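Local coordinates for protein aldo-keto reductase AKR2E4 (Bombyx mori, PDB 3WCZ) that reduces 3-dehydroecdysone with NADPH as an NADP-dependent aldo-keto reductase and may help regulate moulting in the silkworm, at residues G75-R79 with E80-V84; E62-G65 with Q66-E70. All coordinates share one frame; numbering follows the deposited sequence. Where two conformers were deposited one is given.

Interaction 1 (G75-R79 with E80-V84). With EDO (1,2-ethanediol), chain D.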
loop_
_atom_site.group_PDB
_atom_site.type_symbol
_atom_site.label_atom_id
_atom_site.label_comp_id
_atom_site.label_asym_id
_atom_site.label_seq_id
_atom_site.Cartn_x
_atom_site.Cartn_y
_atom_site.Cartn_z
ATOM N N GLY A 75 9.956 -10.017 -21.810
ATOM C CA GLY A 75 10.999 -10.737 -21.119
ATOM C C GLY A 75 11.639 -10.051 -19.925
ATOM O O GLY A 75 12.692 -10.493 -19.478
ATOM N N LEU A 76 11.007 -9.015 -19.385
ATOM C CA LEU A 76 11.564 -8.353 -18.215
ATOM C C LEU A 76 11.489 -9.215 -16.972
ATOM O O LEU A 76 12.369 -9.168 -16.105
ATOM C CB LEU A 76 10.859 -7.022 -17.943
ATOM C CG LEU A 76 10.944 -5.908 -18.982
ATOM C CD1 LEU A 76 10.217 -4.683 -18.443
ATOM C CD2 LEU A 76 12.380 -5.549 -19.322
ATOM N N VAL A 77 10.422 -10.009 -16.872
ATOM C CA VAL A 77 10.116 -10.802 -15.693
ATOM C C VAL A 77 9.228 -11.961 -16.090
ATOM O O VAL A 77 8.579 -11.910 -17.134
ATOM C CB VAL A 77 9.318 -10.029 -14.598
ATOM C CG1 VAL A 77 10.210 -9.023 -13.906
ATOM C CG2 VAL A 77 7.983 -9.451 -15.152
ATOM N N THR A 78 9.155 -12.964 -15.231
ATOM C CA THR A 78 8.094 -13.962 -15.343
ATOM C C THR A 78 7.025 -13.676 -14.303
ATOM O O THR A 78 7.262 -12.945 -13.349
ATOM C CB THR A 78 8.618 -15.353 -15.114
ATOM O OG1 THR A 78 9.104 -15.443 -13.767
ATOM C CG2 THR A 78 9.728 -15.690 -16.110
ATOM N N ARG A 79 5.847 -14.276 -14.461
ATOM C CA ARG A 79 4.792 -14.070 -13.480
ATOM C C ARG A 79 5.208 -14.409 -12.055
ATOM O O ARG A 79 4.892 -13.668 -11.116
ATOM C CB ARG A 79 3.556 -14.902 -13.841
ATOM C CG ARG A 79 2.460 -14.925 -12.749
ATOM C CD ARG A 79 1.811 -13.587 -12.578
ATOM N NE ARG A 79 0.864 -13.497 -11.461
ATOM C CZ ARG A 79 1.162 -13.061 -10.231
ATOM N NH1 ARG A 79 2.418 -12.721 -9.919
ATOM N NH2 ARG A 79 0.206 -12.918 -9.309
ATOM N N GLU A 80 5.948 -15.490 -11.856
ATOM C CA GLU A 80 6.292 -15.895 -10.507
ATOM C C GLU A 80 7.291 -14.964 -9.825
ATOM O O GLU A 80 7.413 -14.985 -8.606
ATOM C CB GLU A 80 6.799 -17.337 -10.512
ATOM C CG GLU A 80 5.678 -18.330 -10.798
ATOM C CD GLU A 80 4.710 -18.492 -9.626
ATOM O OE1 GLU A 80 5.081 -18.138 -8.473
ATOM O OE2 GLU A 80 3.575 -18.988 -9.862
ATOM N N GLU A 81 7.983 -14.140 -10.610
ATOM C CA GLU A 81 8.879 -13.128 -10.086
ATOM C C GLU A 81 8.165 -11.868 -9.618
ATOM O O GLU A 81 8.780 -11.018 -8.966
ATOM C CB GLU A 81 9.917 -12.773 -11.153
ATOM C CG GLU A 81 10.912 -13.897 -11.378
ATOM C CD GLU A 81 11.838 -13.700 -12.560
ATOM O OE1 GLU A 81 11.548 -12.942 -13.498
ATOM O OE2 GLU A 81 12.901 -14.375 -12.541
ATOM N N LEU A 82 6.891 -11.700 -9.991
ATOM C CA LEU A 82 6.122 -10.523 -9.601
ATOM C C LEU A 82 5.262 -10.802 -8.391
ATOM O O LEU A 82 4.747 -11.897 -8.239
ATOM C CB LEU A 82 5.219 -10.063 -10.732
ATOM C CG LEU A 82 5.876 -9.513 -11.966
ATOM C CD1 LEU A 82 4.829 -9.244 -13.050
ATOM C CD2 LEU A 82 6.627 -8.245 -11.618
ATOM N N PHE A 83 5.075 -9.781 -7.571
ATOM C CA PHE A 83 4.185 -9.787 -6.422
ATOM C C PHE A 83 3.118 -8.732 -6.678
ATOM O O PHE A 83 3.431 -7.546 -6.710
ATOM C CB PHE A 83 4.988 -9.463 -5.156
ATOM C CG PHE A 83 4.267 -9.757 -3.882
ATOM C CD1 PHE A 83 3.232 -8.945 -3.448
ATOM C CD2 PHE A 83 4.579 -10.878 -3.127
ATOM C CE1 PHE A 83 2.546 -9.242 -2.260
ATOM C CE2 PHE A 83 3.885 -11.170 -1.974
ATOM C CZ PHE A 83 2.868 -10.365 -1.543
ATOM N N VAL A 84 1.879 -9.150 -6.899
ATOM C CA VAL A 84 0.799 -8.233 -7.194
ATOM C C VAL A 84 -0.146 -8.232 -6.000
ATOM O O VAL A 84 -0.611 -9.285 -5.556
ATOM C CB VAL A 84 0.082 -8.621 -8.493
ATOM C CG1 VAL A 84 -0.872 -7.498 -8.906
ATOM C CG2 VAL A 84 1.071 -8.857 -9.597
HETATM C C1 EDO D . 8.184 -11.943 -5.872
HETATM O O1 EDO D . 8.462 -11.712 -4.498
HETATM C C2 EDO D . 7.027 -12.910 -5.950
HETATM O O2 EDO D . 7.359 -14.159 -5.314
#
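The guanidinium of Arg79, in a helix-to-strand connection of the (beta/alpha)8 barrel where a short 3-10 turn precedes strand 83-88, has Val84 CG2 over one face, 4.1 Å from NH1, and the carbonyl oxygen of Leu82 at its edge, in plane. NH1 donates to Leu82 O at 3.0 Å, but the N-H...O angle of 125° makes this bond weak. The stronger polar partners of this group lie on and beside strand 114-119: NH2 bonds Tyr113 O and forms a salt bridge with Asp115, and Tyr113 adds a cation-pi contact. At the edge of the Phe83 ring lies O1 of an ethanediol, probably from the crystallisation liquor. Two backbone bonds define the turn, Glu81 N to Thr78 O (3.1 Å) and Leu82 N to Arg79 O (3.0 Å). Leu82 CD1 packs on Val77 CG2 at 3.8 Å, and both side chains also touch Ile45 of helix 35-46. Glu81 reaches back over the start of the turn: with its chain extended beyond CG (chi2 171°), OE1 accepts a hydrogen bond from Thr78 N at 3.0 Å, and this donor stands 41° out of the carboxylate plane.

Interaction 2 (E62-G65 with Q66-E70)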
loop_
_atom_site.group_PDB
_atom_site.type_symbol
_atom_site.label_atom_id
_atom_site.label_comp_id
_atom_site.label_asym_id
_atom_site.label_seq_id
_atom_site.Cartn_x
_atom_site.Cartn_y
_atom_site.Cartn_z
ATOM N N GLU A 62 -7.138 -2.924 -15.092
ATOM C CA GLU A 62 -6.911 -3.266 -16.482
ATOM C C GLU A 62 -5.558 -2.728 -16.959
ATOM O O GLU A 62 -4.799 -3.444 -17.632
ATOM C CB GLU A 62 -8.054 -2.704 -17.342
ATOM C CG GLU A 62 -7.848 -2.786 -18.853
ATOM C CD GLU A 62 -9.039 -2.223 -19.637
ATOM O OE1 GLU A 62 -10.040 -1.807 -19.006
ATOM O OE2 GLU A 62 -8.982 -2.215 -20.884
ATOM N N GLN A 63 -5.245 -1.485 -16.609
ATOM C CA GLN A 63 -3.978 -0.866 -16.990
ATOM C C GLN A 63 -2.800 -1.579 -16.311
ATOM O O GLN A 63 -1.762 -1.818 -16.927
ATOM C CB GLN A 63 -3.951 0.606 -16.614
ATOM C CG GLN A 63 -4.734 1.511 -17.545
ATOM C CD GLN A 63 -6.219 1.222 -17.553
ATOM O OE1 GLN A 63 -6.837 0.996 -16.519
ATOM N NE2 GLN A 63 -6.808 1.215 -18.750
ATOM N N VAL A 64 -2.952 -1.910 -15.033
ATOM C CA VAL A 64 -1.935 -2.672 -14.336
ATOM C C VAL A 64 -1.696 -4.003 -15.042
ATOM O O VAL A 64 -0.557 -4.406 -15.256
ATOM C CB VAL A 64 -2.320 -2.870 -12.865
ATOM C CG1 VAL A 64 -1.346 -3.802 -12.199
ATOM C CG2 VAL A 64 -2.381 -1.547 -12.137
ATOM N N GLY A 65 -2.780 -4.673 -15.419
ATOM C CA GLY A 65 -2.663 -5.910 -16.144
ATOM C C GLY A 65 -1.998 -5.766 -17.488
ATOM O O GLY A 65 -1.237 -6.628 -17.896
ATOM N N GLN A 66 -2.291 -4.676 -18.185
ATOM C CA GLN A 66 -1.638 -4.383 -19.469
ATOM C C GLN A 66 -0.128 -4.222 -19.283
ATOM O O GLN A 66 0.643 -4.753 -20.075
ATOM C CB GLN A 66 -2.245 -3.130 -20.137
ATOM C CG GLN A 66 -3.658 -3.329 -20.656
ATOM C CD GLN A 66 -4.319 -1.993 -21.002
ATOM O OE1 GLN A 66 -3.916 -0.923 -20.551
ATOM N NE2 GLN A 66 -5.359 -2.060 -21.832
ATOM N N GLY A 67 0.282 -3.477 -18.264
ATOM C CA GLY A 67 1.686 -3.249 -17.991
ATOM C C GLY A 67 2.414 -4.516 -17.620
ATOM O O GLY A 67 3.513 -4.781 -18.111
ATOM N N ILE A 68 1.796 -5.333 -16.770
ATOM C CA ILE A 68 2.354 -6.628 -16.389
ATOM C C ILE A 68 2.505 -7.514 -17.617
ATOM O O ILE A 68 3.542 -8.145 -17.816
ATOM C CB ILE A 68 1.493 -7.329 -15.347
ATOM C CG1 ILE A 68 1.598 -6.580 -14.010
ATOM C CG2 ILE A 68 1.861 -8.796 -15.216
ATOM C CD1 ILE A 68 0.631 -7.033 -12.971
ATOM N N ALA A 69 1.463 -7.553 -18.443
ATOM C CA ALA A 69 1.495 -8.429 -19.610
ATOM C C ALA A 69 2.612 -8.015 -20.562
ATOM O O ALA A 69 3.306 -8.859 -21.133
ATOM C CB ALA A 69 0.154 -8.424 -20.321
ATOM N N GLU A 70 2.794 -6.710 -20.729
ATOM C CA GLU A 70 3.870 -6.215 -21.597
ATOM C C GLU A 70 5.253 -6.532 -21.022
ATOM O O GLU A 70 6.165 -6.929 -21.748
ATOM C CB GLU A 70 3.729 -4.705 -21.836
ATOM C CG GLU A 70 2.580 -4.361 -22.753
ATOM C CD GLU A 70 2.230 -2.880 -22.797
ATOM O OE1 GLU A 70 2.687 -2.106 -21.931
ATOM O OE2 GLU A 70 1.433 -2.508 -23.698
HETATM O O HOH W 1 -4.431 1.744 -20.897
#
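Gln66 lies against two side chains of the preceding helical turn, Glu62 and Gln63, and meets each in a different orientation. All belong to helix 61-73, the helix of a right-handed beta-alpha-beta unit in the (beta/alpha)8 barrel, between strands 51-53 and 83-88. Against Glu62 the approach is slanted: carboxylate and amide planes stand 71° apart, and Glu62 OE2 is 3.7 Å from Gln66 NE2, which is proximity without a hydrogen bond. Gln63 instead runs alongside Gln66 in the same direction, but their amides are turned almost perpendicular, at 85°. A water links the two groups, accepting from Gln63 NE2 at 3.2 Å and donating to Gln66 OE1 at 2.7 Å. The bend of Gln63 at its second torsion (chi2 64°) swings its amide to where this bridge can form, whereas Gln66 stays extended beyond CG.

Val64 and Ile68 are buried, and Val64 CG1 touches Ile68 CD1 at 3.9 Å; Val64 also packs on Thr23, an NADP-binding residue, and on Val37 of helix 35-46. Glu70, one turn beyond Gln66, forms a salt bridge with Arg38 of that neighbouring helix. The backbone runs in regular i to i+4 bonds, among them Gln66 N to Glu62 O at 2.8 Å and Ile68 N to Val64 O at 2.9 Å. Two side chains lean over the carbonyls so engaged: Gln66 CG lies 3.2 Å from Glu62 O, and Ile68 CG1 comes within 3.3 Å of Val64 O.

From the N terminus, interaction 2 comes first, at 62-70 inside helix 61-73, and closes only helical turns. The chain then leaves the helix through Gly75, in a Schellman motif with positive phi, and interaction 1 closes the tight turn that delivers it to strand 83-88. The two are in series, neither nested nor crossed, with centres about 12 Å apart. They nevertheless meet through one residue: Ile68 CG2 packs on Leu82 CD1 at 3.7 Å, and Ile68 CD1 on Val84 CG2 at 3.9 Å. Helix 61-73 is thereby tied to the strand that follows it, as part of the helical layer around the barrel.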